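Local coordinates for protein pyridine nucleotide-disulphide oxidoreductase dimerisation region (Escherichia coli BL21, PDB 6KYY) that is an FAD-dependent flavoprotein disulfide reductase of the pyridine nucleotide-disulfide oxidoreductase family, probably involved in resistance to reactive chlorine species stress, at residues Glu128-Asn133 and Asp292-Met297; Pro165-Ile170 and Leu248-Leu253. All blocks are in the same frame, centred on the assembly; numbering follows the deposited sequence.

Contact 1: Glu128-Asn133 and Asp292-Met297. With FAD (flavin-adenine dinucleotide), chain N.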
loop_
_atom_site.group_PDB
_atom_site.type_symbol
_atom_site.label_atom_id
_atom_site.label_comp_id
_atom_site.label_asym_id
_atom_site.label_seq_id
_atom_site.Cartn_x
_atom_site.Cartn_y
_atom_site.Cartn_z
ATOM N N GLU B 128 33.603 9.375 -24.931
ATOM C CA GLU B 128 32.855 9.880 -26.077
ATOM C C GLU B 128 31.620 10.644 -25.619
ATOM O O GLU B 128 31.299 11.709 -26.161
ATOM C CB GLU B 128 32.457 8.723 -26.994
ATOM C CG GLU B 128 33.430 8.448 -28.127
ATOM C CD GLU B 128 33.199 7.097 -28.775
ATOM O OE1 GLU B 128 33.983 6.725 -29.673
ATOM O OE2 GLU B 128 32.234 6.405 -28.386
ATOM N N LYS B 129 30.911 10.106 -24.630
ATOM C CA LYS B 129 29.816 10.784 -23.955
ATOM C C LYS B 129 30.036 10.670 -22.456
ATOM O O LYS B 129 30.521 9.643 -21.971
ATOM C CB LYS B 129 28.453 10.183 -24.329
ATOM C CG LYS B 129 28.296 9.812 -25.796
ATOM C CD LYS B 129 26.881 9.333 -26.083
ATOM C CE LYS B 129 26.623 9.194 -27.575
ATOM N NZ LYS B 129 27.766 9.684 -28.394
ATOM N N ILE B 130 29.695 11.726 -21.723
ATOM C CA ILE B 130 29.853 11.755 -20.274
ATOM C C ILE B 130 28.531 12.173 -19.649
ATOM O O ILE B 130 27.856 13.080 -20.146
ATOM C CB ILE B 130 30.996 12.697 -19.839
ATOM C CG1 ILE B 130 32.257 12.419 -20.662
ATOM C CG2 ILE B 130 31.291 12.529 -18.359
ATOM C CD1 ILE B 130 33.387 13.387 -20.405
ATOM N N PHE B 131 28.161 11.509 -18.555
ATOM C CA PHE B 131 26.868 11.701 -17.904
ATOM C C PHE B 131 27.106 12.058 -16.442
ATOM O O PHE B 131 27.621 11.238 -15.675
ATOM C CB PHE B 131 26.004 10.447 -18.033
ATOM C CG PHE B 131 25.877 9.939 -19.444
ATOM C CD1 PHE B 131 26.842 9.105 -19.988
ATOM C CD2 PHE B 131 24.790 10.291 -20.227
ATOM C CE1 PHE B 131 26.728 8.640 -21.284
ATOM C CE2 PHE B 131 24.669 9.827 -21.524
ATOM C CZ PHE B 131 25.640 9.002 -22.053
ATOM N N ILE B 132 26.728 13.275 -16.061
ATOM C CA ILE B 132 26.927 13.756 -14.698
ATOM C C ILE B 132 25.791 13.241 -13.821
ATOM O O ILE B 132 24.614 13.473 -14.110
ATOM C CB ILE B 132 27.005 15.288 -14.662
ATOM C CG1 ILE B 132 28.243 15.775 -15.419
ATOM C CG2 ILE B 132 27.014 15.790 -13.225
ATOM C CD1 ILE B 132 28.542 17.248 -15.228
ATOM N N ASN B 133 26.145 12.547 -12.739
ATOM C CA ASN B 133 25.175 11.917 -11.849
ATOM C C ASN B 133 25.659 11.981 -10.406
ATOM O O ASN B 133 25.585 10.997 -9.662
ATOM C CB ASN B 133 24.913 10.469 -12.268
ATOM C CG ASN B 133 23.661 9.892 -11.636
ATOM O OD1 ASN B 133 23.495 8.676 -11.565
ATOM N ND2 ASN B 133 22.775 10.764 -11.171
ATOM N N ASP B 292 28.498 19.883 -25.371
ATOM C CA ASP B 292 27.995 18.785 -26.182
ATOM C C ASP B 292 28.567 17.454 -25.707
ATOM O O ASP B 292 29.706 17.372 -25.236
ATOM C CB ASP B 292 28.323 19.003 -27.661
ATOM C CG ASP B 292 29.663 19.675 -27.872
ATOM O OD1 ASP B 292 30.387 19.897 -26.880
ATOM O OD2 ASP B 292 29.990 19.984 -29.038
ATOM N N ASN B 293 27.748 16.407 -25.830
ATOM C CA ASN B 293 28.068 15.046 -25.403
ATOM C C ASN B 293 28.252 14.932 -23.893
ATOM O O ASN B 293 28.858 13.969 -23.410
ATOM C CB ASN B 293 29.306 14.504 -26.127
ATOM C CG ASN B 293 29.082 14.342 -27.616
ATOM O OD1 ASN B 293 28.301 13.495 -28.049
ATOM N ND2 ASN B 293 29.769 15.156 -28.410
ATOM N N ILE B 294 27.731 15.890 -23.129
ATOM C CA ILE B 294 27.739 15.834 -21.671
ATOM C C ILE B 294 26.300 15.946 -21.189
ATOM O O ILE B 294 25.599 16.910 -21.522
ATOM C CB ILE B 294 28.610 16.937 -21.052
ATOM C CG1 ILE B 294 30.094 16.686 -21.341
ATOM C CG2 ILE B 294 28.338 17.047 -19.552
ATOM C CD1 ILE B 294 30.714 15.593 -20.501
ATOM N N TRP B 295 25.860 14.961 -20.413
ATOM C CA TRP B 295 24.529 14.943 -19.829
ATOM C C TRP B 295 24.615 15.146 -18.324
ATOM O O TRP B 295 25.664 14.949 -17.704
ATOM C CB TRP B 295 23.811 13.619 -20.122
ATOM C CG TRP B 295 23.319 13.461 -21.527
ATOM C CD1 TRP B 295 22.032 13.582 -21.961
ATOM C CD2 TRP B 295 24.101 13.127 -22.679
ATOM N NE1 TRP B 295 21.964 13.354 -23.313
ATOM C CE2 TRP B 295 23.221 13.072 -23.779
ATOM C CE3 TRP B 295 25.460 12.872 -22.890
ATOM C CZ2 TRP B 295 23.656 12.775 -25.069
ATOM C CZ3 TRP B 295 25.888 12.576 -24.170
ATOM C CH2 TRP B 295 24.991 12.531 -25.243
ATOM N N ALA B 296 23.488 15.537 -17.736
ATOM C CA ALA B 296 23.348 15.630 -16.290
ATOM C C ALA B 296 22.031 14.984 -15.890
ATOM O O ALA B 296 20.998 15.232 -16.519
ATOM C CB ALA B 296 23.401 17.081 -15.811
ATOM N N MET B 297 22.073 14.155 -14.850
ATOM C CA MET B 297 20.898 13.439 -14.383
ATOM C C MET B 297 20.832 13.510 -12.866
ATOM O O MET B 297 21.858 13.515 -12.183
ATOM C CB MET B 297 20.917 11.970 -14.829
ATOM C CG MET B 297 20.723 11.755 -16.320
ATOM S SD MET B 297 21.293 10.128 -16.844
ATOM C CE MET B 297 22.926 10.094 -16.112
HETATM P PA FAD N . 22.823 10.071 -5.958
HETATM O O1A FAD N . 22.858 11.218 -5.018
HETATM O O2A FAD N . 21.915 8.905 -5.553
HETATM O O5B FAD N . 24.274 9.533 -6.223
HETATM C C5B FAD N . 25.435 10.347 -5.954
HETATM C C4B FAD N . 26.662 9.473 -6.018
HETATM O O4B FAD N . 27.707 10.148 -6.755
HETATM C C3B FAD N . 27.259 9.089 -4.663
HETATM O O3B FAD N . 27.590 7.706 -4.636
HETATM C C2B FAD N . 28.500 9.981 -4.562
HETATM O O2B FAD N . 29.529 9.369 -3.792
HETATM C C1B FAD N . 28.912 10.078 -6.027
HETATM N N9A FAD N . 29.720 11.251 -6.350
HETATM C C8A FAD N . 29.478 12.550 -5.990
HETATM N N7A FAD N . 30.379 13.402 -6.421
HETATM C C5A FAD N . 31.279 12.606 -7.112
HETATM C C6A FAD N . 32.466 12.899 -7.811
HETATM N N6A FAD N . 32.971 14.129 -7.934
HETATM N N1A FAD N . 33.124 11.870 -8.390
HETATM C C2A FAD N . 32.624 10.638 -8.272
HETATM N N3A FAD N . 31.517 10.241 -7.638
HETATM C C4A FAD N . 30.886 11.278 -7.078
HETATM N N1 FAD N . 13.875 10.328 -2.636
HETATM C C2 FAD N . 12.660 9.739 -2.840
HETATM O O2 FAD N . 12.209 9.561 -3.978
HETATM N N3 FAD N . 11.907 9.324 -1.755
HETATM C C4 FAD N . 12.252 9.461 -0.425
HETATM O O4 FAD N . 11.501 9.042 0.453
HETATM C C4X FAD N . 13.544 10.093 -0.218
HETATM N N5 FAD N . 13.967 10.232 1.004
HETATM C C5X FAD N . 15.201 10.830 1.200
HETATM C C6 FAD N . 15.660 11.004 2.505
HETATM C C7 FAD N . 16.893 11.597 2.756
HETATM C C7M FAD N . 17.356 11.769 4.178
HETATM C C8 FAD N . 17.686 12.030 1.681
HETATM C C8M FAD N . 19.024 12.675 1.918
HETATM C C9 FAD N . 17.230 11.859 0.377
HETATM C C9A FAD N . 15.999 11.263 0.130
HETATM N N10 FAD N . 15.512 11.069 -1.177
HETATM C C10 FAD N . 14.285 10.488 -1.389
HETATM C "C1'" FAD N . 16.293 11.509 -2.343
HETATM C "C2'" FAD N . 17.176 10.412 -2.928
HETATM O "O2'" FAD N . 18.168 10.017 -1.980
HETATM C "C3'" FAD N . 17.868 10.944 -4.185
HETATM O "O3'" FAD N . 17.017 11.893 -4.815
HETATM C "C4'" FAD N . 18.246 9.865 -5.200
HETATM O "O4'" FAD N . 19.294 9.055 -4.667
HETATM C "C5'" FAD N . 18.653 10.442 -6.540
HETATM O "O5'" FAD N . 20.056 10.776 -6.503
HETATM P P FAD N . 20.893 10.935 -7.828
HETATM O O1P FAD N . 20.432 9.896 -8.855
HETATM O O2P FAD N . 20.848 12.334 -8.305
HETATM O O3P FAD N . 22.372 10.560 -7.396
#
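The amide nitrogen ND2 of N133 serves two acceptors: it donates to M297 O at 3.1 Å and, more weakly, to the FAD phosphate oxygen O1P at 3.4 Å. Two parallel strands of the Rossmann-type FAD-binding sheet, 130-132 and 294-296, lead to this point. With CG anti to the backbone N (chi1 -164°), the amide of N133 reaches the pyrophosphate in the middle of the cofactor, and its OD1 accepts a hydrogen bond from G22 N at the start of helix 20-31. The ND2 bond to M297 is bent, its donor well above the carbonyl plane.

A parallel backbone ladder precedes it. I130 N binds N293 O, and I130 O in turn accepts W295 N at 2.8 Å; I132 N and I132 O repeat the pattern with W295 O and M297 N.

On the face bearing F131 and W295, the two side chains run alongside each other. F131 CE2 lies over one face of the W295 ring, offset toward its rim. The planes are at 24° and slid apart, with centroids 4.8 Å from each other (six-membered ring of W295), so overlap is small. V317 and L321 of helix 307-321 cover this aromatic pair. K129 lies along W295, its CB 3.5 Å from CZ3. At the CB end of F131, the bent chain of M297 (chi3 -50°) brings CE to 3.6 Å from F131 CB.

Contact 2: Pro165-Ile170 and Leu248-Leu253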
loop_
_atom_site.group_PDB
_atom_site.type_symbol
_atom_site.label_atom_id
_atom_site.label_comp_id
_atom_site.label_asym_id
_atom_site.label_seq_id
_atom_site.Cartn_x
_atom_site.Cartn_y
_atom_site.Cartn_z
ATOM N N PRO B 165 19.231 9.459 21.558
ATOM C CA PRO B 165 19.297 10.678 22.374
ATOM C C PRO B 165 17.955 10.962 23.033
ATOM O O PRO B 165 16.904 10.885 22.393
ATOM C CB PRO B 165 19.674 11.763 21.360
ATOM C CG PRO B 165 19.147 11.252 20.060
ATOM C CD PRO B 165 19.236 9.750 20.113
ATOM N N GLY B 166 18.000 11.290 24.325
ATOM C CA GLY B 166 16.774 11.577 25.051
ATOM C C GLY B 166 16.042 12.796 24.530
ATOM O O GLY B 166 14.821 12.899 24.673
ATOM N N HIS B 167 16.767 13.732 23.919
ATOM C CA HIS B 167 16.170 14.927 23.334
ATOM C C HIS B 167 16.898 15.242 22.037
ATOM O O HIS B 167 18.093 15.554 22.055
ATOM C CB HIS B 167 16.242 16.115 24.297
ATOM C CG HIS B 167 15.460 17.308 23.842
ATOM N ND1 HIS B 167 15.408 18.482 24.563
ATOM C CD2 HIS B 167 14.699 17.509 22.741
ATOM C CE1 HIS B 167 14.649 19.355 23.925
ATOM N NE2 HIS B 167 14.206 18.790 22.817
ATOM N N LEU B 168 16.179 15.167 20.922
ATOM C CA LEU B 168 16.743 15.373 19.594
ATOM C C LEU B 168 16.241 16.702 19.044
ATOM O O LEU B 168 15.028 16.926 18.963
ATOM C CB LEU B 168 16.366 14.217 18.666
ATOM C CG LEU B 168 16.922 14.149 17.240
ATOM C CD1 LEU B 168 15.993 14.851 16.268
ATOM C CD2 LEU B 168 18.334 14.717 17.151
ATOM N N GLY B 169 17.171 17.574 18.670
ATOM C CA GLY B 169 16.839 18.858 18.074
ATOM C C GLY B 169 17.054 18.828 16.571
ATOM O O GLY B 169 17.997 18.206 16.079
ATOM N N ILE B 170 16.169 19.506 15.847
ATOM C CA ILE B 170 16.208 19.557 14.390
ATOM C C ILE B 170 16.244 21.013 13.955
ATOM O O ILE B 170 15.406 21.815 14.383
ATOM C CB ILE B 170 15.003 18.836 13.761
ATOM C CG1 ILE B 170 15.063 17.339 14.056
ATOM C CG2 ILE B 170 14.946 19.096 12.260
ATOM C CD1 ILE B 170 14.218 16.491 13.140
ATOM N N LEU B 248 17.828 26.812 23.834
ATOM C CA LEU B 248 17.380 25.436 24.004
ATOM C C LEU B 248 18.575 24.493 23.991
ATOM O O LEU B 248 19.500 24.662 23.190
ATOM C CB LEU B 248 16.387 25.042 22.903
ATOM C CG LEU B 248 16.212 23.550 22.613
ATOM C CD1 LEU B 248 15.260 22.912 23.614
ATOM C CD2 LEU B 248 15.722 23.338 21.190
ATOM N N ALA B 249 18.549 23.503 24.879
ATOM C CA ALA B 249 19.598 22.498 24.984
ATOM C C ALA B 249 19.037 21.131 24.618
ATOM O O ALA B 249 17.985 20.732 25.128
ATOM C CB ALA B 249 20.194 22.468 26.394
ATOM N N VAL B 250 19.740 20.419 23.734
ATOM C CA VAL B 250 19.320 19.102 23.272
ATOM C C VAL B 250 20.512 18.154 23.320
ATOM O O VAL B 250 21.668 18.572 23.420
ATOM C CB VAL B 250 18.728 19.143 21.844
ATOM C CG1 VAL B 250 17.490 20.028 21.801
ATOM C CG2 VAL B 250 19.771 19.627 20.851
ATOM N N ASP B 251 20.212 16.856 23.247
ATOM C CA ASP B 251 21.265 15.846 23.282
ATOM C C ASP B 251 21.989 15.742 21.944
ATOM O O ASP B 251 23.212 15.567 21.909
ATOM C CB ASP B 251 20.681 14.489 23.679
ATOM C CG ASP B 251 20.317 14.418 25.148
ATOM O OD1 ASP B 251 21.204 14.654 25.994
ATOM O OD2 ASP B 251 19.142 14.128 25.458
ATOM N N ALA B 252 21.252 15.840 20.839
ATOM C CA ALA B 252 21.833 15.818 19.507
ATOM C C ALA B 252 21.099 16.821 18.632
ATOM O O ALA B 252 19.899 17.052 18.799
ATOM C CB ALA B 252 21.769 14.419 18.879
ATOM N N LEU B 253 21.833 17.420 17.696
ATOM C CA LEU B 253 21.293 18.445 16.811
ATOM C C LEU B 253 21.446 17.988 15.367
ATOM O O LEU B 253 22.567 17.775 14.895
ATOM C CB LEU B 253 21.997 19.785 17.027
ATOM C CG LEU B 253 21.365 20.963 16.286
ATOM C CD1 LEU B 253 20.099 21.419 16.994
ATOM C CD2 LEU B 253 22.355 22.104 16.159
#
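Backbone hydrogen bonding sets the register between H167-G169 and D251-L253. H167 O receives D251 N at 2.8 Å and also a weak bond from A252 N at 3.4 Å, so two successive amides converge on one carbonyl. One step on, G169 N donates to A252 O at 2.8 Å. L168 is thereby bridged to A252 and G169 to L253, both in the parallel sense.

A side-chain bond ties D251, at the bend between strands 248-250 and 252-253, to the start of strand 167-170: D251 OD2 accepts H167 N at 2.9 Å, a weak bond because its angle is poor. The other oxygen, OD1, is held by Q238 NE2, just before strand 239-242.

The aromatic contact is a CH-pi interaction. A chi1 of -171° extends the H167 ring away from its own backbone N, across V250, whose CG1 sits 3.6 Å from the ring centroid and 9° off the ring normal. L248 CD1 meets CE1 of the same ring obliquely. NE2 is hydrogen-bonded to T192 OG1, which, with V250 over one face, would limit the rotation of the imidazole.

On the face bearing L168 and A252, L168 CD2 lies 3.9 Å from A252 CB, and P165 CB packs near the same methyl.

The N-to-C directions of 167-170 and 248-250 differ by 120°, whereas 252-253 runs parallel to 167-170; the chain therefore changes sheets at D251. An antiparallel meander leading into strand 252-255, beside 167-171, is the layout of this family's second Rossmann-type domain, which probably binds the pyridine nucleotide.

Contacts 1 and 2 lie on opposite sides of the chain's centre, their centres 42 Å apart and their nearest atoms about 26 Å apart, without touching. Along the chain contact 2 is nested inside contact 1: strand 130-132 comes first, then 167-171 and 252-255, and finally 294-296. They share no sheet. Contact 1 joins strands of the mixed sheet containing 10-16, whereas contact 2 joins neighbours in the five-stranded parallel sheet. This order is consistent with one Rossmann-type domain being inserted into another, so that the chain leaves the FAD-binding sheet, builds the second domain, and returns to pair 294-296 with 130-132.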